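Local structure of acyl-CoA dehydrogenase (Mycobacterium thermoresistibile, 3NF4) at residues A[11-16]-A[302-307]; A[99-104]-A[173-178]; A[189-194]-A[240-245]. The protein probably catalyses the FAD-dependent alpha,beta-dehydrogenation of an acyl-CoA thioester, as acyl-CoA dehydrogenases do. All blocks are in the same frame, centred on the assembly; numbering follows the deposited sequence.

Contact 1. Residues A[11-16]-A[302-307]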
loop_
_atom_site.group_PDB
_atom_site.type_symbol
_atom_site.label_atom_id
_atom_site.label_comp_id
_atom_site.label_asym_id
_atom_site.label_seq_id
_atom_site.Cartn_x
_atom_site.Cartn_y
_atom_site.Cartn_z
ATOM N N VAL A 11 -5.750 -19.138 20.039
ATOM C CA VAL A 11 -5.982 -19.410 18.615
ATOM C C VAL A 11 -6.703 -20.758 18.372
ATOM O O VAL A 11 -6.255 -21.815 18.832
ATOM C CB VAL A 11 -4.649 -19.332 17.803
ATOM C CG1 VAL A 11 -4.875 -19.619 16.335
ATOM C CG2 VAL A 11 -3.990 -17.971 17.959
ATOM N N ASP A 12 -7.815 -20.704 17.645
ATOM C CA ASP A 12 -8.582 -21.901 17.255
ATOM C C ASP A 12 -7.873 -22.599 16.075
ATOM O O ASP A 12 -7.930 -22.123 14.930
ATOM C CB ASP A 12 -10.021 -21.494 16.878
ATOM C CG ASP A 12 -10.951 -22.687 16.678
ATOM O OD1 ASP A 12 -10.550 -23.850 16.938
ATOM O OD2 ASP A 12 -12.114 -22.464 16.267
ATOM N N ARG A 13 -7.212 -23.721 16.355
ATOM C CA ARG A 13 -6.320 -24.347 15.371
ATOM C C ARG A 13 -6.903 -25.545 14.602
ATOM O O ARG A 13 -7.603 -26.378 15.167
ATOM C CB ARG A 13 -4.984 -24.745 16.044
ATOM C CG ARG A 13 -4.164 -23.552 16.566
ATOM C CD ARG A 13 -2.696 -23.883 16.791
ATOM N NE ARG A 13 -1.969 -22.737 17.344
ATOM C CZ ARG A 13 -1.434 -21.750 16.612
ATOM N NH1 ARG A 13 -1.511 -21.764 15.274
ATOM N NH2 ARG A 13 -0.817 -20.738 17.221
ATOM N N LEU A 14 -6.578 -25.647 13.320
ATOM C CA LEU A 14 -6.898 -26.853 12.557
ATOM C C LEU A 14 -5.750 -27.879 12.644
ATOM O O LEU A 14 -4.646 -27.637 12.133
ATOM C CB LEU A 14 -7.196 -26.508 11.096
ATOM C CG LEU A 14 -8.541 -25.903 10.698
ATOM C CD1 LEU A 14 -8.398 -25.153 9.357
ATOM C CD2 LEU A 14 -9.592 -26.965 10.562
ATOM N N LEU A 15 -6.025 -29.015 13.283
ATOM C CA LEU A 15 -5.011 -30.027 13.600
ATOM C C LEU A 15 -5.481 -31.430 13.184
ATOM O O LEU A 15 -6.673 -31.722 13.279
ATOM C CB LEU A 15 -4.692 -29.999 15.108
ATOM C CG LEU A 15 -4.018 -28.734 15.671
ATOM C CD1 LEU A 15 -4.203 -28.616 17.170
ATOM C CD2 LEU A 15 -2.527 -28.611 15.286
ATOM N N PRO A 16 -4.545 -32.308 12.745
ATOM C CA PRO A 16 -4.894 -33.623 12.153
ATOM C C PRO A 16 -5.356 -34.726 13.130
ATOM O O PRO A 16 -5.807 -35.781 12.676
ATOM C CB PRO A 16 -3.597 -34.065 11.450
ATOM C CG PRO A 16 -2.613 -32.912 11.628
ATOM C CD PRO A 16 -3.089 -32.107 12.790
ATOM N N THR A 302 -4.459 -14.501 7.347
ATOM C CA THR A 302 -3.912 -14.712 6.023
ATOM C C THR A 302 -2.458 -15.282 6.052
ATOM O O THR A 302 -2.125 -16.186 5.288
ATOM C CB THR A 302 -3.951 -13.370 5.283
ATOM O OG1 THR A 302 -5.319 -13.079 4.958
ATOM C CG2 THR A 302 -3.153 -13.418 4.016
ATOM N N ALA A 303 -1.611 -14.770 6.937
ATOM C CA ALA A 303 -0.243 -15.290 7.064
ATOM C C ALA A 303 -0.230 -16.738 7.601
ATOM O O ALA A 303 0.534 -17.572 7.110
ATOM C CB ALA A 303 0.590 -14.357 7.935
ATOM N N ARG A 304 -1.088 -17.040 8.587
ATOM C CA ARG A 304 -1.189 -18.404 9.128
ATOM C C ARG A 304 -1.633 -19.416 8.050
ATOM O O ARG A 304 -0.990 -20.459 7.875
ATOM C CB ARG A 304 -2.158 -18.455 10.322
ATOM C CG ARG A 304 -2.299 -19.856 10.984
ATOM C CD ARG A 304 -3.035 -19.882 12.358
ATOM N NE ARG A 304 -2.463 -18.965 13.336
ATOM C CZ ARG A 304 -3.018 -17.813 13.712
ATOM N NH1 ARG A 304 -4.187 -17.432 13.199
ATOM N NH2 ARG A 304 -2.407 -17.046 14.613
ATOM N N ALA A 305 -2.712 -19.106 7.322
ATOM C CA ALA A 305 -3.203 -19.993 6.248
ATOM C C ALA A 305 -2.200 -20.245 5.108
ATOM O O ALA A 305 -2.117 -21.345 4.567
ATOM C CB ALA A 305 -4.535 -19.479 5.673
ATOM N N THR A 306 -1.455 -19.207 4.746
ATOM C CA THR A 306 -0.411 -19.317 3.735
ATOM C C THR A 306 0.751 -20.261 4.154
ATOM O O THR A 306 1.159 -21.120 3.354
ATOM C CB THR A 306 0.091 -17.906 3.283
ATOM O OG1 THR A 306 -1.040 -17.103 2.909
ATOM C CG2 THR A 306 0.971 -18.043 2.098
ATOM N N TYR A 307 1.247 -20.163 5.388
ATOM C CA TYR A 307 2.351 -21.080 5.761
ATOM C C TYR A 307 1.893 -22.549 5.875
ATOM O O TYR A 307 2.654 -23.479 5.547
ATOM C CB TYR A 307 3.253 -20.593 6.941
ATOM C CG TYR A 307 2.751 -20.801 8.370
ATOM C CD1 TYR A 307 2.750 -22.071 8.949
ATOM C CD2 TYR A 307 2.339 -19.728 9.149
ATOM C CE1 TYR A 307 2.296 -22.290 10.238
ATOM C CE2 TYR A 307 1.887 -19.921 10.480
ATOM C CZ TYR A 307 1.862 -21.221 11.013
ATOM O OH TYR A 307 1.417 -21.503 12.306
#
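Val-11 lays its CG1 methyl over one face of the Arg-304 guanidinium, close above the centre, with CZ at 3.7 Å. Its other methyl, CG2, reaches NH2 of Arg-304 at 3.8 Å. The two side chains come from opposite directions. The valine points CG1 away from its backbone N (chi1 180°), which brings both methyls onto the group. CG1 also sits over the guanidinium of Arg-13, so one methyl packs against two planar cations. The arginines themselves come closer still. NH1 of Arg-13 lies 3.5 Å from NE of Arg-304, with no hydrogen bond between them. The bend at chi3 (-54°) turns the Arg-304 guanidinium to a steep angle, 78°, with that of the extended Arg-13, so the groups do not stack. This is the tight part of the contact.

The looser side is at Tyr-307, whose OH stands off at 4.2 Å from NH1 of Arg-13. Val-11 and Arg-304 remain partly exposed, whereas Arg-13 and Tyr-307 are buried.

The contact joins the loop before helix 18-35 to helix 289-315 of the C-terminal domain. Helix 77-88 supplies the acids: Glu-85 forms salt bridges with both arginines and a hydrogen bond with Tyr-307 OH, and Glu-86 pairs with NE of Arg-13. Next to this site, Asp-12 makes a salt bridge to Arg-318 of the second subunit.

The shared Glu-85 carboxylate probably lets the two arginines lie this close, with Glu-86 offsetting further charge, and Val-11 adds an apolar lid to the cluster.

Contact 2. Residues A[99-104]-A[173-178]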
loop_
_atom_site.group_PDB
_atom_site.type_symbol
_atom_site.label_atom_id
_atom_site.label_comp_id
_atom_site.label_asym_id
_atom_site.label_seq_id
_atom_site.Cartn_x
_atom_site.Cartn_y
_atom_site.Cartn_z
ATOM N N SER A 99 14.312 -22.788 15.536
ATOM C CA SER A 99 14.298 -22.943 14.096
ATOM C C SER A 99 15.682 -23.219 13.520
ATOM O O SER A 99 15.839 -24.085 12.678
ATOM C CB SER A 99 13.699 -21.688 13.461
ATOM O OG SER A 99 13.209 -21.982 12.181
ATOM N N VAL A 100 16.683 -22.476 13.985
ATOM C CA VAL A 100 18.063 -22.685 13.574
ATOM C C VAL A 100 18.570 -24.098 13.933
ATOM O O VAL A 100 19.269 -24.742 13.130
ATOM C CB VAL A 100 18.987 -21.554 14.126
ATOM C CG1 VAL A 100 20.481 -21.941 14.061
ATOM C CG2 VAL A 100 18.707 -20.234 13.365
ATOM N N HIS A 101 18.178 -24.601 15.102
ATOM C CA HIS A 101 18.609 -25.932 15.527
ATOM C C HIS A 101 18.188 -27.045 14.544
ATOM O O HIS A 101 18.982 -27.959 14.255
ATOM C CB HIS A 101 18.107 -26.228 16.929
ATOM C CG HIS A 101 18.473 -27.586 17.424
ATOM N ND1 HIS A 101 19.733 -27.892 17.892
ATOM C CD2 HIS A 101 17.740 -28.721 17.542
ATOM C CE1 HIS A 101 19.764 -29.159 18.274
ATOM N NE2 HIS A 101 18.568 -29.683 18.072
ATOM N N SER A 102 16.953 -26.950 14.038
ATOM C CA SER A 102 16.436 -27.825 12.987
ATOM C C SER A 102 17.246 -27.756 11.702
ATOM O O SER A 102 17.617 -28.786 11.151
ATOM C CB SER A 102 14.984 -27.461 12.663
ATOM O OG SER A 102 14.100 -28.032 13.613
ATOM N N LEU A 103 17.496 -26.549 11.200
ATOM C CA LEU A 103 18.387 -26.392 10.059
ATOM C C LEU A 103 19.799 -26.944 10.301
ATOM O O LEU A 103 20.416 -27.464 9.378
ATOM C CB LEU A 103 18.509 -24.924 9.657
ATOM C CG LEU A 103 17.584 -24.312 8.610
ATOM C CD1 LEU A 103 16.126 -24.707 8.842
ATOM C CD2 LEU A 103 17.755 -22.787 8.640
ATOM N N SER A 104 20.313 -26.802 11.516
ATOM C CA SER A 104 21.684 -27.239 11.810
ATOM C C SER A 104 21.869 -28.760 11.692
ATOM O O SER A 104 22.935 -29.232 11.303
ATOM C CB SER A 104 22.188 -26.700 13.162
ATOM O OG SER A 104 21.834 -27.557 14.238
ATOM N N ALA A 173 26.856 -22.742 21.071
ATOM C CA ALA A 173 26.301 -23.979 20.505
ATOM C C ALA A 173 27.265 -25.118 20.742
ATOM O O ALA A 173 28.457 -24.886 20.967
ATOM C CB ALA A 173 26.020 -23.834 19.014
ATOM N N ASP A 174 26.752 -26.340 20.670
ATOM C CA ASP A 174 27.565 -27.529 20.889
ATOM C C ASP A 174 28.226 -28.016 19.607
ATOM O O ASP A 174 29.251 -28.695 19.667
ATOM C CB ASP A 174 26.740 -28.653 21.536
ATOM C CG ASP A 174 26.042 -28.205 22.823
ATOM O OD1 ASP A 174 26.688 -27.646 23.729
ATOM O OD2 ASP A 174 24.827 -28.420 22.937
ATOM N N PHE A 175 27.632 -27.662 18.465
ATOM C CA PHE A 175 28.134 -28.021 17.141
ATOM C C PHE A 175 27.744 -26.968 16.106
ATOM O O PHE A 175 26.751 -26.240 16.276
ATOM C CB PHE A 175 27.667 -29.427 16.711
ATOM C CG PHE A 175 26.158 -29.577 16.574
ATOM C CD1 PHE A 175 25.540 -29.410 15.340
ATOM C CD2 PHE A 175 25.364 -29.901 17.673
ATOM C CE1 PHE A 175 24.151 -29.555 15.206
ATOM C CE2 PHE A 175 23.972 -30.042 17.546
ATOM C CZ PHE A 175 23.371 -29.877 16.310
ATOM N N TYR A 176 28.536 -26.901 15.035
ATOM C CA TYR A 176 28.373 -25.900 13.998
ATOM C C TYR A 176 28.356 -26.554 12.623
ATOM O O TYR A 176 29.241 -27.343 12.297
ATOM C CB TYR A 176 29.501 -24.851 14.070
ATOM C CG TYR A 176 29.471 -24.026 15.336
ATOM C CD1 TYR A 176 28.806 -22.799 15.382
ATOM C CD2 TYR A 176 30.073 -24.488 16.507
ATOM C CE1 TYR A 176 28.769 -22.049 16.559
ATOM C CE2 TYR A 176 30.036 -23.749 17.693
ATOM C CZ TYR A 176 29.385 -22.539 17.713
ATOM O OH TYR A 176 29.352 -21.817 18.878
ATOM N N THR A 177 27.357 -26.218 11.815
ATOM C CA THR A 177 27.364 -26.603 10.421
ATOM C C THR A 177 28.041 -25.497 9.607
ATOM O O THR A 177 27.488 -24.404 9.471
ATOM C CB THR A 177 25.931 -26.900 9.933
ATOM O OG1 THR A 177 25.456 -28.089 10.575
ATOM C CG2 THR A 177 25.887 -27.123 8.448
ATOM N N LEU A 178 29.223 -25.804 9.059
ATOM C CA LEU A 178 30.084 -24.856 8.341
ATOM C C LEU A 178 30.097 -25.033 6.815
ATOM O O LEU A 178 30.029 -26.163 6.317
ATOM C CB LEU A 178 31.520 -25.004 8.860
ATOM C CG LEU A 178 32.666 -24.190 8.238
ATOM C CD1 LEU A 178 32.486 -22.649 8.430
ATOM C CD2 LEU A 178 34.025 -24.678 8.761
#
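The rings of Phe-175 and His-101 meet obliquely. CZ of Phe-175 comes within 4.2 Å of CE1 of His-101, and the two side chains cross at about a right angle. Ser-104 OG touches the same end of the phenyl ring, 3.2 Å from CE1 of Phe-175, again at a slant. The hydroxyl is turned back to its own helix, where OG donates to His-101 O at 2.9 Å. A chi1 of 87° puts OG within reach of that carbonyl. The bound FAD is about 9 Å from the Ser-104 side chain.

One hydrogen bond crosses the contact. Thr-177 OG1 donates to Ser-104 O at 2.9 Å. It lies in the carbonyl plane, on a lone pair, with a C=O...O angle of 134°. The carbonyl belongs to the last residue of helix 92-104, so the strand satisfies a helix-end acceptor. His-101 ND1 is bonded to Gly-131 N.

Helix 92-104 belongs to the N-terminal domain and strand 175-181 to the middle domain. The axes of helix segment 99-104 and strand segment 175-178 approach to 9.3 Å, at 64°. Strand 175-181 lies between strands 131-134 and 189-195, with helix 92-104 packed against it.

Contact 3. Residues A[189-194]-A[240-245]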
loop_
_atom_site.group_PDB
_atom_site.type_symbol
_atom_site.label_atom_id
_atom_site.label_comp_id
_atom_site.label_asym_id
_atom_site.label_seq_id
_atom_site.Cartn_x
_atom_site.Cartn_y
_atom_site.Cartn_z
ATOM N N VAL A 189 32.672 -25.684 -3.309
ATOM C CA VAL A 189 32.243 -25.507 -1.902
ATOM C C VAL A 189 31.898 -26.838 -1.201
ATOM O O VAL A 189 31.314 -27.729 -1.810
ATOM C CB VAL A 189 31.035 -24.502 -1.800
ATOM C CG1 VAL A 189 30.656 -24.223 -0.360
ATOM C CG2 VAL A 189 31.358 -23.185 -2.511
ATOM N N SER A 190 32.254 -26.959 0.080
ATOM C CA SER A 190 31.979 -28.171 0.863
ATOM C C SER A 190 31.397 -27.847 2.237
ATOM O O SER A 190 31.609 -26.752 2.763
ATOM C CB SER A 190 33.259 -29.026 1.034
ATOM O OG SER A 190 33.705 -29.592 -0.195
ATOM N N CYS A 191 30.692 -28.827 2.804
ATOM C CA CYS A 191 30.054 -28.752 4.116
ATOM C C CYS A 191 30.816 -29.539 5.220
ATOM O O CYS A 191 31.357 -30.610 4.956
ATOM C CB CYS A 191 28.620 -29.262 3.979
ATOM S SG CYS A 191 27.610 -29.186 5.470
ATOM N N PHE A 192 30.838 -29.004 6.447
ATOM C CA PHE A 192 31.580 -29.581 7.582
ATOM C C PHE A 192 30.808 -29.556 8.894
ATOM O O PHE A 192 30.184 -28.549 9.228
ATOM C CB PHE A 192 32.901 -28.824 7.812
ATOM C CG PHE A 192 33.912 -29.033 6.739
ATOM C CD1 PHE A 192 34.777 -30.120 6.789
ATOM C CD2 PHE A 192 33.994 -28.157 5.670
ATOM C CE1 PHE A 192 35.706 -30.333 5.784
ATOM C CE2 PHE A 192 34.917 -28.355 4.662
ATOM C CZ PHE A 192 35.779 -29.447 4.718
ATOM N N LEU A 193 30.873 -30.648 9.653
ATOM C CA LEU A 193 30.348 -30.660 11.020
ATOM C C LEU A 193 31.482 -30.372 12.008
ATOM O O LEU A 193 32.389 -31.196 12.204
ATOM C CB LEU A 193 29.597 -31.961 11.338
ATOM C CG LEU A 193 28.966 -32.091 12.735
ATOM C CD1 LEU A 193 27.737 -31.211 12.899
ATOM C CD2 LEU A 193 28.595 -33.539 13.050
ATOM N N VAL A 194 31.419 -29.187 12.616
ATOM C CA VAL A 194 32.487 -28.630 13.454
ATOM C C VAL A 194 32.067 -28.675 14.922
ATOM O O VAL A 194 31.049 -28.091 15.275
ATOM C CB VAL A 194 32.785 -27.153 13.065
ATOM C CG1 VAL A 194 33.815 -26.522 14.001
ATOM C CG2 VAL A 194 33.229 -27.048 11.612
ATOM N N LEU A 240 27.175 -26.231 -2.162
ATOM C CA LEU A 240 26.131 -25.307 -2.613
ATOM C C LEU A 240 24.808 -26.017 -2.839
ATOM O O LEU A 240 23.748 -25.424 -2.614
ATOM C CB LEU A 240 26.539 -24.511 -3.856
ATOM C CG LEU A 240 27.537 -23.349 -3.681
ATOM C CD1 LEU A 240 27.938 -22.780 -5.038
ATOM C CD2 LEU A 240 27.062 -22.223 -2.751
ATOM N N GLN A 241 24.877 -27.287 -3.253
ATOM C CA GLN A 241 23.682 -28.131 -3.378
ATOM C C GLN A 241 23.074 -28.455 -2.007
ATOM O O GLN A 241 21.845 -28.513 -1.857
ATOM C CB GLN A 241 23.982 -29.416 -4.175
ATOM C CG GLN A 241 22.801 -30.415 -4.282
ATOM C CD GLN A 241 23.181 -31.767 -4.914
ATOM O OE1 GLN A 241 24.367 -32.106 -5.081
ATOM N NE2 GLN A 241 22.161 -32.549 -5.255
ATOM N N ILE A 242 23.932 -28.661 -1.011
ATOM C CA ILE A 242 23.453 -28.852 0.357
ATOM C C ILE A 242 22.761 -27.586 0.911
ATOM O O ILE A 242 21.660 -27.667 1.467
ATOM C CB ILE A 242 24.571 -29.328 1.309
ATOM C CG1 ILE A 242 25.104 -30.690 0.859
ATOM C CG2 ILE A 242 24.056 -29.423 2.737
ATOM C CD1 ILE A 242 26.219 -31.270 1.757
ATOM N N ALA A 243 23.406 -26.435 0.749
ATOM C CA ALA A 243 22.859 -25.177 1.263
ATOM C C ALA A 243 21.551 -24.815 0.577
ATOM O O ALA A 243 20.646 -24.299 1.218
ATOM C CB ALA A 243 23.861 -24.038 1.132
ATOM N N PHE A 244 21.465 -25.112 -0.720
ATOM C CA PHE A 244 20.278 -24.841 -1.535
ATOM C C PHE A 244 19.081 -25.659 -1.064
ATOM O O PHE A 244 17.944 -25.154 -1.086
ATOM C CB PHE A 244 20.569 -25.109 -3.021
ATOM C CG PHE A 244 19.400 -24.832 -3.947
ATOM C CD1 PHE A 244 19.126 -23.521 -4.389
ATOM C CD2 PHE A 244 18.584 -25.879 -4.401
ATOM C CE1 PHE A 244 18.056 -23.259 -5.240
ATOM C CE2 PHE A 244 17.498 -25.626 -5.259
ATOM C CZ PHE A 244 17.239 -24.313 -5.682
ATOM N N SER A 245 19.338 -26.891 -0.609
ATOM C CA SER A 245 18.273 -27.834 -0.242
ATOM C C SER A 245 17.626 -27.501 1.079
ATOM O O SER A 245 16.531 -27.962 1.357
ATOM C CB SER A 245 18.794 -29.290 -0.224
ATOM O OG SER A 245 19.292 -29.684 1.049
#
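Val-189 sets its CG2 methyl, with CB behind it, against the branch carbon of Leu-240. CG2 of Val-189 is 4.0 Å from CG of Leu-240. It meets the branch carbon itself, from the side away from CB; CD1 and CD2 of the leucine are slightly farther off. CB of Val-189 also lies 4.1 Å from CG of Leu-240. The two side chains cross at about a right angle. Val-189 is buried, while Leu-240 remains partly exposed.

Cys-191 faces the helix two residues farther along the strand. Its CB is 3.8 Å from CD1 of Ile-242. The isoleucine is extended to its end (chi2 -179°), which carries CD1 across to the strand. SG of Cys-191 lies a little farther away, beside CD1 and CG2 of Ile-242. No hydrogen bond crosses between the two segments, and the contact is apolar.

Strand 189-195 belongs to the beta-sheet middle domain of the acyl-CoA dehydrogenase fold. Helix 239-245 falls in the helical C-terminal domain. Here a strand of the middle domain packs against a short helix of the C-terminal domain. A backbone hydrogen bond between Val-189 and Gly-239 ties the start of this helix to the strand.

The two backbones draw apart along the contact. The CA atoms of Val-189 and Leu-240 are 6.2 Å apart, and those of Cys-191 and Ile-242 are 7.6 Å apart. Pro-107 of helix 106-111 touches both Cys-191 and Ile-242. Phe-111 of the same helix packs on Ile-242 as well.

Contacts 2 and 3 are neighbours, with centres 12 Å apart. They share one mixed sheet, in which strands 175-181 and 189-195 are adjacent and antiparallel. Tyr-176 N to Val-194 O and Leu-178 N to Phe-192 O are probable hydrogen bonds. Along the chain, contact 2 closes before contact 3 opens. Contact 1 spans both, joining the N-terminal loop to helix 289-315. Its centre lies about 27 Å from that of contact 2 and about 32 Å from that of contact 3, and it touches neither. The middle-domain sheet thus meets a helix of the N-terminal domain at contact 2 and one of the C-terminal domain at contact 3, while contact 1 lies beside another subunit.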